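Local coordinates for Mll8374 protein (Mesorhizobium loti, PDB 3B5E), which is a probable carboxylesterase of the alpha/beta-hydrolase fold, thought to hydrolyse carboxylic ester bonds with a serine nucleophile, at residues 31-36 against 114-119; 53-58 against 208-213; 137-142 against 159-164; 141-146 against 199-204. All blocks are in the same frame, centred on the assembly; numbering follows the deposited sequence.

Contact 1: residues 31-36 against 114-119; sequences ECLFLL and TFLGYS. With EDO (1,2-ethanediol), chain I.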
loop_
_atom_site.group_PDB
_atom_site.type_symbol
_atom_site.label_atom_id
_atom_site.label_comp_id
_atom_site.label_asym_id
_atom_site.label_seq_id
_atom_site.Cartn_x
_atom_site.Cartn_y
_atom_site.Cartn_z
ATOM N N GLU A 31 -9.130 -1.776 -14.205
ATOM C CA GLU A 31 -8.415 -1.281 -13.056
ATOM C C GLU A 31 -8.021 -2.434 -12.150
ATOM O O GLU A 31 -8.741 -3.435 -12.039
ATOM C CB GLU A 31 -9.257 -0.294 -12.265
ATOM C CG GLU A 31 -9.743 0.935 -13.078
ATOM C CD GLU A 31 -8.634 1.670 -13.864
ATOM O OE1 GLU A 31 -7.549 1.913 -13.286
ATOM O OE2 GLU A 31 -8.870 2.019 -15.049
ATOM N N CYS A 32 -6.878 -2.243 -11.505
ATOM C CA CYS A 32 -6.316 -3.178 -10.566
ATOM C C CYS A 32 -6.019 -2.434 -9.259
ATOM O O CYS A 32 -5.764 -1.233 -9.276
ATOM C CB CYS A 32 -5.038 -3.754 -11.154
ATOM S SG CYS A 32 -4.250 -4.979 -10.135
ATOM N N LEU A 33 -6.113 -3.145 -8.138
ATOM C CA LEU A 33 -5.608 -2.681 -6.849
ATOM C C LEU A 33 -4.687 -3.749 -6.275
ATOM O O LEU A 33 -5.087 -4.922 -6.116
ATOM C CB LEU A 33 -6.727 -2.433 -5.833
ATOM C CG LEU A 33 -7.550 -1.137 -5.825
ATOM C CD1 LEU A 33 -8.204 -0.885 -7.159
ATOM C CD2 LEU A 33 -8.624 -1.232 -4.733
ATOM N N PHE A 34 -3.464 -3.340 -5.951
ATOM C CA PHE A 34 -2.572 -4.111 -5.092
ATOM C C PHE A 34 -2.854 -3.715 -3.650
ATOM O O PHE A 34 -2.890 -2.519 -3.337
ATOM C CB PHE A 34 -1.101 -3.822 -5.394
ATOM C CG PHE A 34 -0.594 -4.453 -6.649
ATOM C CD1 PHE A 34 -0.906 -3.917 -7.890
ATOM C CD2 PHE A 34 0.225 -5.563 -6.587
ATOM C CE1 PHE A 34 -0.414 -4.498 -9.065
ATOM C CE2 PHE A 34 0.723 -6.139 -7.753
ATOM C CZ PHE A 34 0.414 -5.599 -8.987
ATOM N N LEU A 35 -3.125 -4.707 -2.811
ATOM C CA LEU A 35 -3.494 -4.522 -1.414
ATOM C C LEU A 35 -2.378 -5.041 -0.515
ATOM O O LEU A 35 -1.924 -6.184 -0.674
ATOM C CB LEU A 35 -4.797 -5.255 -1.100
ATOM C CG LEU A 35 -5.988 -5.100 -2.033
ATOM C CD1 LEU A 35 -7.144 -5.965 -1.461
ATOM C CD2 LEU A 35 -6.394 -3.673 -2.154
ATOM N N LEU A 36 -1.922 -4.186 0.421
ATOM C CA LEU A 36 -0.894 -4.538 1.404
ATOM C C LEU A 36 -1.393 -4.265 2.813
ATOM O O LEU A 36 -1.479 -3.109 3.259
ATOM C CB LEU A 36 0.412 -3.781 1.149
ATOM C CG LEU A 36 1.170 -4.045 -0.162
ATOM C CD1 LEU A 36 0.563 -3.223 -1.341
ATOM C CD2 LEU A 36 2.691 -3.824 -0.072
ATOM N N THR A 114 -3.525 0.882 -8.690
ATOM C CA THR A 114 -3.366 1.632 -7.443
ATOM C C THR A 114 -2.793 0.699 -6.414
ATOM O O THR A 114 -3.192 -0.468 -6.337
ATOM C CB THR A 114 -4.698 2.169 -6.884
ATOM O OG1 THR A 114 -5.304 3.006 -7.866
ATOM C CG2 THR A 114 -4.489 2.984 -5.534
ATOM N N PHE A 115 -1.840 1.219 -5.649
ATOM C CA PHE A 115 -1.248 0.495 -4.545
ATOM C C PHE A 115 -1.904 1.024 -3.263
ATOM O O PHE A 115 -1.714 2.168 -2.913
ATOM C CB PHE A 115 0.267 0.643 -4.564
ATOM C CG PHE A 115 0.915 -0.105 -5.683
ATOM C CD1 PHE A 115 0.810 0.341 -6.997
ATOM C CD2 PHE A 115 1.603 -1.298 -5.434
ATOM C CE1 PHE A 115 1.396 -0.376 -8.045
ATOM C CE2 PHE A 115 2.170 -2.019 -6.474
ATOM C CZ PHE A 115 2.067 -1.554 -7.782
ATOM N N LEU A 116 -2.672 0.160 -2.600
ATOM C CA LEU A 116 -3.423 0.485 -1.375
ATOM C C LEU A 116 -2.832 -0.276 -0.183
ATOM O O LEU A 116 -2.974 -1.502 -0.092
ATOM C CB LEU A 116 -4.917 0.151 -1.564
ATOM C CG LEU A 116 -5.876 0.241 -0.350
ATOM C CD1 LEU A 116 -6.086 1.717 0.103
ATOM C CD2 LEU A 116 -7.221 -0.466 -0.597
ATOM N N GLY A 117 -2.195 0.464 0.740
ATOM C CA GLY A 117 -1.575 -0.107 1.930
ATOM C C GLY A 117 -2.188 0.455 3.196
ATOM O O GLY A 117 -2.635 1.612 3.251
ATOM N N TYR A 118 -2.217 -0.385 4.206
ATOM C CA TYR A 118 -2.594 -0.008 5.560
ATOM C C TYR A 118 -1.428 -0.158 6.507
ATOM O O TYR A 118 -0.868 -1.261 6.662
ATOM C CB TYR A 118 -3.760 -0.853 6.025
ATOM C CG TYR A 118 -4.150 -0.665 7.485
ATOM C CD1 TYR A 118 -4.272 0.601 8.045
ATOM C CD2 TYR A 118 -4.421 -1.779 8.296
ATOM C CE1 TYR A 118 -4.642 0.764 9.362
ATOM C CE2 TYR A 118 -4.781 -1.636 9.604
ATOM C CZ TYR A 118 -4.862 -0.359 10.157
ATOM O OH TYR A 118 -5.252 -0.212 11.464
ATOM N N SER A 119 -1.062 0.978 7.120
ATOM C CA SER A 119 -0.089 1.040 8.199
ATOM C C SER A 119 1.272 0.479 7.704
ATOM O O SER A 119 1.850 1.056 6.785
ATOM C CB SER A 119 -0.670 0.373 9.442
ATOM O OG SER A 119 -0.008 0.815 10.605
HETATM C C1 EDO I . 3.251 2.112 11.462
HETATM O O1 EDO I . 2.777 0.883 10.942
HETATM C C2 EDO I . 2.211 3.204 11.249
HETATM O O2 EDO I . 2.218 3.785 9.926
HETATM O O HOH W 1 -6.565 1.554 -9.921
#

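Contact 2: residues 53-58 against 208-213; sequences IAPTAT and IVRQWL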
loop_
_atom_site.group_PDB
_atom_site.type_symbol
_atom_site.label_atom_id
_atom_site.label_comp_id
_atom_site.label_asym_id
_atom_site.label_seq_id
_atom_site.Cartn_x
_atom_site.Cartn_y
_atom_site.Cartn_z
ATOM N N ILE A 53 -14.488 -0.045 -2.319
ATOM C CA ILE A 53 -13.841 0.986 -3.151
ATOM C C ILE A 53 -14.074 0.748 -4.647
ATOM O O ILE A 53 -14.434 1.678 -5.375
ATOM C CB ILE A 53 -12.330 1.101 -2.869
ATOM C CG1 ILE A 53 -12.101 1.622 -1.447
ATOM C CG2 ILE A 53 -11.620 2.032 -3.880
ATOM C CD1 ILE A 53 -10.679 1.463 -0.918
ATOM N N ALA A 54 -13.854 -0.488 -5.095
ATOM C CA ALA A 54 -13.846 -0.801 -6.526
ATOM C C ALA A 54 -14.357 -2.236 -6.707
ATOM O O ALA A 54 -13.585 -3.170 -6.860
ATOM C CB ALA A 54 -12.471 -0.650 -7.090
ATOM N N PRO A 55 -15.675 -2.415 -6.665
ATOM C CA PRO A 55 -16.219 -3.789 -6.675
ATOM C C PRO A 55 -15.904 -4.687 -7.879
ATOM O O PRO A 55 -16.166 -5.895 -7.809
ATOM C CB PRO A 55 -17.732 -3.573 -6.565
ATOM C CG PRO A 55 -17.970 -2.152 -6.791
ATOM C CD PRO A 55 -16.725 -1.387 -6.585
ATOM N N THR A 56 -15.417 -4.112 -8.972
ATOM C CA THR A 56 -15.131 -4.877 -10.185
ATOM C C THR A 56 -13.657 -4.821 -10.596
ATOM O O THR A 56 -13.280 -5.370 -11.630
ATOM C CB THR A 56 -16.027 -4.442 -11.363
ATOM O OG1 THR A 56 -15.732 -3.102 -11.752
ATOM C CG2 THR A 56 -17.543 -4.616 -11.035
ATOM N N ALA A 57 -12.824 -4.174 -9.774
ATOM C CA ALA A 57 -11.390 -4.174 -9.980
ATOM C C ALA A 57 -10.784 -5.554 -9.710
ATOM O O ALA A 57 -11.267 -6.319 -8.876
ATOM C CB ALA A 57 -10.678 -3.095 -9.068
ATOM N N THR A 58 -9.736 -5.858 -10.464
ATOM C CA THR A 58 -8.864 -6.968 -10.141
ATOM C C THR A 58 -8.058 -6.589 -8.896
ATOM O O THR A 58 -7.402 -5.533 -8.851
ATOM C CB THR A 58 -7.930 -7.282 -11.311
ATOM O OG1 THR A 58 -8.722 -7.571 -12.465
ATOM C CG2 THR A 58 -7.051 -8.475 -10.973
ATOM N N ILE A 208 -13.460 7.955 0.989
ATOM C CA ILE A 208 -12.429 8.886 0.517
ATOM C C ILE A 208 -11.618 8.320 -0.653
ATOM O O ILE A 208 -11.400 9.026 -1.646
ATOM C CB ILE A 208 -11.483 9.320 1.644
ATOM C CG1 ILE A 208 -12.221 10.268 2.625
ATOM C CG2 ILE A 208 -10.250 10.006 1.095
ATOM C CD1 ILE A 208 -11.463 10.533 3.942
ATOM N N VAL A 209 -11.154 7.075 -0.545
ATOM C CA VAL A 209 -10.372 6.468 -1.649
ATOM C C VAL A 209 -11.201 6.490 -2.978
ATOM O O VAL A 209 -10.702 6.846 -4.054
ATOM C CB VAL A 209 -9.883 5.031 -1.329
ATOM C CG1 VAL A 209 -9.109 4.445 -2.545
ATOM C CG2 VAL A 209 -9.042 4.970 -0.040
ATOM N N ARG A 210 -12.467 6.128 -2.880
ATOM C CA ARG A 210 -13.380 6.187 -4.015
ATOM C C ARG A 210 -13.481 7.547 -4.637
ATOM O O ARG A 210 -13.370 7.678 -5.863
ATOM C CB ARG A 210 -14.771 5.796 -3.590
ATOM C CG ARG A 210 -15.130 4.465 -4.010
ATOM C CD ARG A 210 -16.368 4.031 -3.299
ATOM N NE ARG A 210 -17.533 4.427 -4.045
ATOM C CZ ARG A 210 -17.966 3.830 -5.146
ATOM N NH1 ARG A 210 -17.314 2.792 -5.667
ATOM N NH2 ARG A 210 -19.064 4.288 -5.737
ATOM N N GLN A 211 -13.694 8.546 -3.779
ATOM C CA GLN A 211 -13.779 9.974 -4.154
ATOM C C GLN A 211 -12.487 10.479 -4.827
ATOM O O GLN A 211 -12.514 11.264 -5.777
ATOM C CB GLN A 211 -14.114 10.818 -2.895
ATOM C CG GLN A 211 -15.602 10.726 -2.449
ATOM C CD GLN A 211 -15.903 10.952 -0.928
ATOM O OE1 GLN A 211 -15.011 11.212 -0.091
ATOM N NE2 GLN A 211 -17.189 10.835 -0.581
ATOM N N TRP A 212 -11.353 10.033 -4.302
ATOM C CA TRP A 212 -10.035 10.370 -4.837
ATOM C C TRP A 212 -9.795 9.703 -6.186
ATOM O O TRP A 212 -9.298 10.353 -7.108
ATOM C CB TRP A 212 -8.989 9.934 -3.845
ATOM C CG TRP A 212 -7.584 10.051 -4.260
ATOM C CD1 TRP A 212 -6.830 11.172 -4.300
ATOM C CD2 TRP A 212 -6.726 8.972 -4.614
ATOM N NE1 TRP A 212 -5.543 10.860 -4.694
ATOM C CE2 TRP A 212 -5.462 9.512 -4.894
ATOM C CE3 TRP A 212 -6.912 7.593 -4.729
ATOM C CZ2 TRP A 212 -4.378 8.715 -5.274
ATOM C CZ3 TRP A 212 -5.839 6.802 -5.109
ATOM C CH2 TRP A 212 -4.595 7.367 -5.380
ATOM N N LEU A 213 -10.192 8.443 -6.306
ATOM C CA LEU A 213 -10.076 7.714 -7.571
ATOM C C LEU A 213 -10.949 8.338 -8.665
ATOM O O LEU A 213 -10.527 8.410 -9.833
ATOM C CB LEU A 213 -10.418 6.227 -7.403
ATOM C CG LEU A 213 -9.394 5.346 -6.687
ATOM C CD1 LEU A 213 -9.931 3.947 -6.535
ATOM C CD2 LEU A 213 -8.046 5.355 -7.418
#

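Contact 3: residues 137-142 against 159-164; sequences RLAALL and IRTLII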
loop_
_atom_site.group_PDB
_atom_site.type_symbol
_atom_site.label_atom_id
_atom_site.label_comp_id
_atom_site.label_asym_id
_atom_site.label_seq_id
_atom_site.Cartn_x
_atom_site.Cartn_y
_atom_site.Cartn_z
ATOM N N ARG A 137 2.171 4.431 -9.857
ATOM C CA ARG A 137 1.562 5.657 -10.406
ATOM C C ARG A 137 0.504 6.279 -9.480
ATOM O O ARG A 137 0.276 7.479 -9.524
ATOM C CB ARG A 137 0.868 5.384 -11.745
ATOM C CG ARG A 137 1.793 5.249 -12.951
ATOM C CD ARG A 137 2.488 3.876 -13.019
ATOM N NE ARG A 137 2.795 3.452 -14.398
ATOM C CZ ARG A 137 3.556 2.401 -14.724
ATOM N NH1 ARG A 137 4.134 1.660 -13.781
ATOM N NH2 ARG A 137 3.758 2.091 -16.007
ATOM N N LEU A 138 -0.128 5.439 -8.668
ATOM C CA LEU A 138 -1.229 5.819 -7.788
ATOM C C LEU A 138 -1.072 5.043 -6.493
ATOM O O LEU A 138 -0.937 3.821 -6.526
ATOM C CB LEU A 138 -2.584 5.462 -8.415
ATOM C CG LEU A 138 -3.109 6.178 -9.674
ATOM C CD1 LEU A 138 -4.494 5.635 -10.051
ATOM C CD2 LEU A 138 -3.166 7.687 -9.470
ATOM N N ALA A 139 -1.049 5.748 -5.362
ATOM C CA ALA A 139 -0.887 5.114 -4.060
ATOM C C ALA A 139 -1.909 5.682 -3.081
ATOM O O ALA A 139 -2.116 6.891 -3.038
ATOM C CB ALA A 139 0.500 5.338 -3.507
ATOM N N ALA A 140 -2.522 4.805 -2.305
ATOM C CA ALA A 140 -3.454 5.181 -1.231
ATOM C C ALA A 140 -2.855 4.619 0.055
ATOM O O ALA A 140 -2.735 3.387 0.217
ATOM C CB ALA A 140 -4.833 4.633 -1.462
ATOM N N LEU A 141 -2.458 5.536 0.948
ATOM C CA LEU A 141 -1.685 5.207 2.118
ATOM C C LEU A 141 -2.544 5.481 3.357
ATOM O O LEU A 141 -2.792 6.642 3.711
ATOM C CB LEU A 141 -0.400 6.061 2.192
ATOM C CG LEU A 141 0.534 6.058 0.966
ATOM C CD1 LEU A 141 1.745 6.937 1.212
ATOM C CD2 LEU A 141 0.992 4.667 0.555
ATOM N N LEU A 142 -2.980 4.419 4.019
ATOM C CA LEU A 142 -3.890 4.543 5.160
ATOM C C LEU A 142 -3.068 4.420 6.442
ATOM O O LEU A 142 -2.403 3.400 6.656
ATOM C CB LEU A 142 -4.968 3.479 5.107
ATOM C CG LEU A 142 -5.811 3.432 3.829
ATOM C CD1 LEU A 142 -6.923 2.380 3.972
ATOM C CD2 LEU A 142 -6.357 4.815 3.465
ATOM N N ILE A 159 3.267 11.160 -9.818
ATOM C CA ILE A 159 2.583 10.207 -8.949
ATOM C C ILE A 159 1.532 10.933 -8.077
ATOM O O ILE A 159 1.817 11.946 -7.456
ATOM C CB ILE A 159 3.598 9.387 -8.091
ATOM C CG1 ILE A 159 4.537 8.622 -9.018
ATOM C CG2 ILE A 159 2.906 8.408 -7.152
ATOM C CD1 ILE A 159 5.712 7.979 -8.299
ATOM N N ARG A 160 0.312 10.416 -8.068
ATOM C CA ARG A 160 -0.684 10.874 -7.136
ATOM C C ARG A 160 -0.719 9.941 -5.933
ATOM O O ARG A 160 -0.888 8.707 -6.081
ATOM C CB ARG A 160 -2.054 10.909 -7.803
ATOM C CG ARG A 160 -2.176 11.934 -8.919
ATOM C CD ARG A 160 -3.491 11.653 -9.713
ATOM N NE ARG A 160 -4.700 12.005 -8.934
ATOM C CZ ARG A 160 -5.726 11.206 -8.579
ATOM N NH1 ARG A 160 -5.818 9.911 -8.886
ATOM N NH2 ARG A 160 -6.705 11.748 -7.886
ATOM N N THR A 161 -0.596 10.544 -4.753
ATOM C CA THR A 161 -0.629 9.835 -3.498
ATOM C C THR A 161 -1.753 10.402 -2.633
ATOM O O THR A 161 -1.868 11.627 -2.475
ATOM C CB THR A 161 0.698 9.991 -2.760
ATOM O OG1 THR A 161 1.780 9.804 -3.686
ATOM C CG2 THR A 161 0.792 8.977 -1.630
ATOM N N LEU A 162 -2.602 9.513 -2.119
ATOM C CA LEU A 162 -3.589 9.846 -1.129
ATOM C C LEU A 162 -3.049 9.333 0.225
ATOM O O LEU A 162 -2.541 8.213 0.297
ATOM C CB LEU A 162 -4.931 9.180 -1.467
ATOM C CG LEU A 162 -6.010 9.216 -0.412
ATOM C CD1 LEU A 162 -6.630 10.632 -0.209
ATOM C CD2 LEU A 162 -7.076 8.184 -0.782
ATOM N N ILE A 163 -3.167 10.165 1.274
ATOM C CA ILE A 163 -2.842 9.807 2.657
ATOM C C ILE A 163 -4.083 10.038 3.496
ATOM O O ILE A 163 -4.746 11.107 3.365
ATOM C CB ILE A 163 -1.643 10.656 3.202
ATOM C CG1 ILE A 163 -0.354 10.304 2.452
ATOM C CG2 ILE A 163 -1.522 10.503 4.731
ATOM C CD1 ILE A 163 0.772 11.309 2.688
ATOM N N ILE A 164 -4.470 9.041 4.304
ATOM C CA ILE A 164 -5.542 9.245 5.266
ATOM C C ILE A 164 -5.047 8.976 6.670
ATOM O O ILE A 164 -4.685 7.839 7.005
ATOM C CB ILE A 164 -6.743 8.369 4.999
ATOM C CG1 ILE A 164 -7.157 8.442 3.531
ATOM C CG2 ILE A 164 -7.921 8.786 5.959
ATOM C CD1 ILE A 164 -8.462 7.712 3.232
#

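Contact 4: residues 141-146 against 199-204; sequences LLRPMP and HDIGDP. With EDO (1,2-ethanediol), chain F; EDO (1,2-ethanediol), chain I.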
loop_
_atom_site.group_PDB
_atom_site.type_symbol
_atom_site.label_atom_id
_atom_site.label_comp_id
_atom_site.label_asym_id
_atom_site.label_seq_id
_atom_site.Cartn_x
_atom_site.Cartn_y
_atom_site.Cartn_z
ATOM N N LEU A 141 -2.458 5.536 0.948
ATOM C CA LEU A 141 -1.685 5.207 2.118
ATOM C C LEU A 141 -2.544 5.481 3.357
ATOM O O LEU A 141 -2.792 6.642 3.711
ATOM C CB LEU A 141 -0.400 6.061 2.192
ATOM C CG LEU A 141 0.534 6.058 0.966
ATOM C CD1 LEU A 141 1.745 6.937 1.212
ATOM C CD2 LEU A 141 0.992 4.667 0.555
ATOM N N LEU A 142 -2.980 4.419 4.019
ATOM C CA LEU A 142 -3.890 4.543 5.160
ATOM C C LEU A 142 -3.068 4.420 6.442
ATOM O O LEU A 142 -2.403 3.400 6.656
ATOM C CB LEU A 142 -4.968 3.479 5.107
ATOM C CG LEU A 142 -5.811 3.432 3.829
ATOM C CD1 LEU A 142 -6.923 2.380 3.972
ATOM C CD2 LEU A 142 -6.357 4.815 3.465
ATOM N N ARG A 143 -3.100 5.472 7.262
ATOM C CA ARG A 143 -2.335 5.563 8.519
ATOM C C ARG A 143 -0.821 5.294 8.365
ATOM O O ARG A 143 -0.264 4.479 9.089
ATOM C CB ARG A 143 -2.924 4.680 9.602
ATOM C CG ARG A 143 -4.435 4.655 9.680
ATOM C CD ARG A 143 -5.032 6.001 10.108
ATOM N NE ARG A 143 -6.463 5.791 10.264
ATOM C CZ ARG A 143 -7.333 5.792 9.262
ATOM N NH1 ARG A 143 -6.978 6.111 8.022
ATOM N NH2 ARG A 143 -8.592 5.506 9.506
ATOM N N PRO A 144 -0.139 5.996 7.421
ATOM C CA PRO A 144 1.271 5.796 7.174
ATOM C C PRO A 144 2.170 6.675 8.056
ATOM O O PRO A 144 1.690 7.545 8.752
ATOM C CB PRO A 144 1.416 6.255 5.724
ATOM C CG PRO A 144 0.422 7.434 5.687
ATOM C CD PRO A 144 -0.711 7.018 6.518
HETATM N N MSE A 145 3.467 6.419 7.997
HETATM C CA MSE A 145 4.490 7.236 8.625
HETATM C C MSE A 145 5.772 7.091 7.824
HETATM O O MSE A 145 5.901 6.148 7.068
HETATM C CB MSE A 145 4.711 6.826 10.096
HETATM C CG MSE A 145 5.367 5.471 10.302
HETATM SE SE MSE A 145 5.751 5.160 12.165
HETATM C CE MSE A 145 7.149 6.498 12.448
ATOM N N PRO A 146 6.722 8.046 7.962
ATOM C CA PRO A 146 8.046 7.832 7.388
ATOM C C PRO A 146 8.770 6.700 8.113
ATOM O O PRO A 146 8.670 6.579 9.336
ATOM C CB PRO A 146 8.776 9.182 7.623
ATOM C CG PRO A 146 7.666 10.182 7.945
ATOM C CD PRO A 146 6.624 9.351 8.645
ATOM N N HIS A 199 -6.544 4.714 14.637
ATOM C CA HIS A 199 -5.675 3.900 13.781
ATOM C C HIS A 199 -6.429 2.824 12.968
ATOM O O HIS A 199 -5.916 2.364 11.969
ATOM C CB HIS A 199 -4.568 3.259 14.607
ATOM C CG HIS A 199 -3.460 2.728 13.770
ATOM N ND1 HIS A 199 -2.593 3.549 13.086
ATOM C CD2 HIS A 199 -3.084 1.456 13.486
ATOM C CE1 HIS A 199 -1.720 2.809 12.427
ATOM N NE2 HIS A 199 -2.011 1.536 12.635
ATOM N N ASP A 200 -7.638 2.468 13.378
ATOM C CA ASP A 200 -8.433 1.506 12.645
ATOM C C ASP A 200 -8.960 2.148 11.364
ATOM O O ASP A 200 -9.179 3.360 11.300
ATOM C CB ASP A 200 -9.646 1.022 13.452
ATOM C CG ASP A 200 -9.290 -0.010 14.537
ATOM O OD1 ASP A 200 -8.108 -0.431 14.670
ATOM O OD2 ASP A 200 -10.237 -0.416 15.271
ATOM N N ILE A 201 -9.212 1.304 10.370
ATOM C CA ILE A 201 -9.714 1.760 9.099
ATOM C C ILE A 201 -11.075 1.164 8.842
ATOM O O ILE A 201 -11.476 0.172 9.459
ATOM C CB ILE A 201 -8.739 1.446 7.934
ATOM C CG1 ILE A 201 -8.396 -0.055 7.882
ATOM C CG2 ILE A 201 -7.461 2.343 8.037
ATOM C CD1 ILE A 201 -7.722 -0.479 6.582
ATOM N N GLY A 202 -11.805 1.770 7.925
ATOM C CA GLY A 202 -13.203 1.384 7.732
ATOM C C GLY A 202 -13.894 2.119 6.610
ATOM O O GLY A 202 -13.269 2.612 5.704
ATOM N N ASP A 203 -15.207 2.218 6.701
ATOM C CA ASP A 203 -15.987 2.865 5.647
ATOM C C ASP A 203 -15.625 4.306 5.303
ATOM O O ASP A 203 -15.646 4.663 4.118
ATOM C CB ASP A 203 -17.482 2.796 5.968
ATOM C CG ASP A 203 -18.021 1.342 6.020
ATOM O OD1 ASP A 203 -17.567 0.487 5.191
ATOM O OD2 ASP A 203 -18.900 1.089 6.917
ATOM N N PRO A 204 -15.302 5.145 6.311
ATOM C CA PRO A 204 -14.828 6.487 5.959
ATOM C C PRO A 204 -13.598 6.494 5.044
ATOM O O PRO A 204 -13.489 7.363 4.178
ATOM C CB PRO A 204 -14.477 7.124 7.323
ATOM C CG PRO A 204 -15.263 6.341 8.314
ATOM C CD PRO A 204 -15.325 4.937 7.771
HETATM C C1 EDO F . -8.310 2.591 16.657
HETATM O O1 EDO F . -9.279 3.345 15.868
HETATM C C2 EDO F . -7.657 3.364 17.813
HETATM O O2 EDO F . -6.520 4.144 17.394
HETATM C C1 EDO I . 3.251 2.112 11.462
HETATM O O1 EDO I . 2.777 0.883 10.942
HETATM C C2 EDO I . 2.211 3.204 11.249
HETATM O O2 EDO I . 2.218 3.785 9.926
#

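Contact 1: residues 31-36 against 114-119
Phe34 and Phe115, neighbours on two parallel strands, lay their rings against each other in an offset stack, centroids 4.6 Å apart and planes only 6° from parallel. Followed outward, Phe34 CB meets CD2 of Phe115 at 3.7 Å, CG sits over CE2, CD1 lies between CZ and CE2, and CE1 reaches CZ. In both residues CG stands anti to the carbonyl carbon (chi1 -75° in Phe34), which sends the rings out the same way, side by side; helix 120-131 covers this face through Val125. On the other face of the sheet CD2 of Leu35 touches CD2 of Leu116 at 3.7 Å in one of two conformers of Leu116, under helix 47-53. The backbones are laced by five hydrogen bonds, from Thr114 N to Cys32 O at one end to Tyr118 N to Leu36 O at the other; the bond from Leu116 N to Phe34 O is 2.8 Å long and nearly straight. A water donates to Cys32 O and also bonds Thr114 OG1. Beyond the pairing, Ser119 OG lies 2.8 Å from O1 of a bound ethanediol. Ser119 follows its strand with positive phi (59°) and precedes helix 120-131, a geometry that, with Gly117 and Gly121, is consistent with the nucleophile elbow of an alpha/beta hydrolase.

Contact 2: residues 53-58 against 208-213
Ile53, the last residue of helix 47-53, carries both kinds of interaction with helix 203-214. The apolar part is a small cluster: CD1 of Ile53 rests on CB of Val209 at 3.7 Å, while its CG2 branch meets CD1 of Leu213, also at 3.7 Å, and CG1 of Val209. CG2 stands anti to the backbone N and CG1 beside it (chi1 -66°), which lets both branches grip Val209 while CG2 also reaches Leu213, one turn further on. Ile53 and Leu213 cross at about a right angle. The polar part is a single hydrogen bond, Arg210 NH1 to Ile53 O at 3.1 Å. The oxygen lies near the guanidinium plane, but NH1 stands well above the carbonyl plane, 52° out of it. Arg210 CG already lies 3.2 Å from Ile53 O, and the bend at chi3 (89°) brings NH1 round to the same oxygen. Apolar branches thus meet on the buried side, with Ile53 reaching Leu116 of the sheet, whereas the exposed arginine binds a carbonyl at the C-terminal end of a helix, where the helix dipole would probably strengthen the bond.

Contact 3: residues 137-142 against 159-164
The guanidinium of Arg160 has CD2 of Leu138 at its edge, near its plane, with NH1 3.5 Å from that methyl; Trp212 of helix 203-214 meets the same group in a cation-pi contact, and its carbonyl oxygen accepts a bond from NH2. Leu138 and Arg160 run side by side, the methyl also touching CB of the arginine. A bend at chi3 (71°) turns the NH1 edge of the guanidinium toward the leucine methyl. These side chains belong to strands 138-142 and 160-166, adjacent parallel strands of the central sheet of the alpha/beta-hydrolase fold, aligned to within 11°. Five backbone hydrogen bonds join them: Arg160 N to Arg137 O is the longest at 3.3 Å, while Leu162 N to Ala139 O and Leu141 N to Leu162 O are both 2.8 Å. Between them CA-H...O contacts fill in, such as CA of Thr161 to Ala139 O. On the face shared with Leu138, CD2 of Leu142 lies alongside CD1 of Ile164 at 3.6 Å, and Ala140 CB approaches CD2 of Leu162 at 4.3 Å. The other face carries Ala139, Leu141, Thr161 and Ile163. Leu141 runs obliquely across Thr161, its CD1 3.6 Å from CG2 in one of two threonine conformers, and reaches CG1 of Ile163. Helices 120-131 and 176-185 pack on this second face, with Val125 against Ala139 and Leu141, and Leu179 and Val180 against Ile163.

Contact 4: residues 141-146 against 199-204
Arg143 has CG anti to the carbonyl carbon (chi1 -40°) and a bend at chi2, while His199 has CG anti to its backbone N (chi1 -165°), and the two side chains slide past each other in opposite directions. CB of Arg143 touches CE1 of His199 at 3.6 Å and its CG packs on His199 O. The guanidinium stands almost perpendicular to the imidazole, their planes 88° apart. One guanidinium face carries CG2 of Ile201, which lies 3.7 Å from CZ and is offset toward the rim. NH2 gives a weak, bent hydrogen bond to Asp200 O at 2.9 Å. The arginine's stronger polar partners flank this contact: NE bonds Gly198 O, and NH1 bonds both Ile164 O and, as a salt bridge, Asp205. Ile201 also extends CD1 to CD1 of Leu142 at 4.0 Å, the two side chains crossing at about a right angle. A bound ethanediol donates to Arg143 O, and another accepts bonds from the backbone N atoms of His199 and Asp200. His199 ND1 bonds Asp169 and NE2 bonds Ser119, consistent with the charge relay of a Ser-His-Asp triad. The contact thus joins the C-terminal end of strand 138-142 to the loop leading from strand 189-195 into helix 203-214, beside Tyr118 at the end of strand 113-118.

Overall arrangement
From the N terminus, strand 32-36 opens contact 1, and segment 53-58 opens contact 2 before strand 113-118 returns to close contact 1, so these two cross. They also touch, since Thr58 pairs with Glu31 and Leu33. Contact 3 follows contact 1 in series, closing a short connection between neighbouring strands 138-142 and 160-166. Contact 4 starts from the same strand 138-142 but closes only at 199-204, at the start of helix 203-214. The long loop ended by contact 2 encloses both contacts 3 and 4. Contacts 1 and 3 build the sheet's middle, contact 2 joins two helices over it, and contact 4 fastens the loop carrying His199 to the end of strand 138-142, beside the Ser119 end of contact 1.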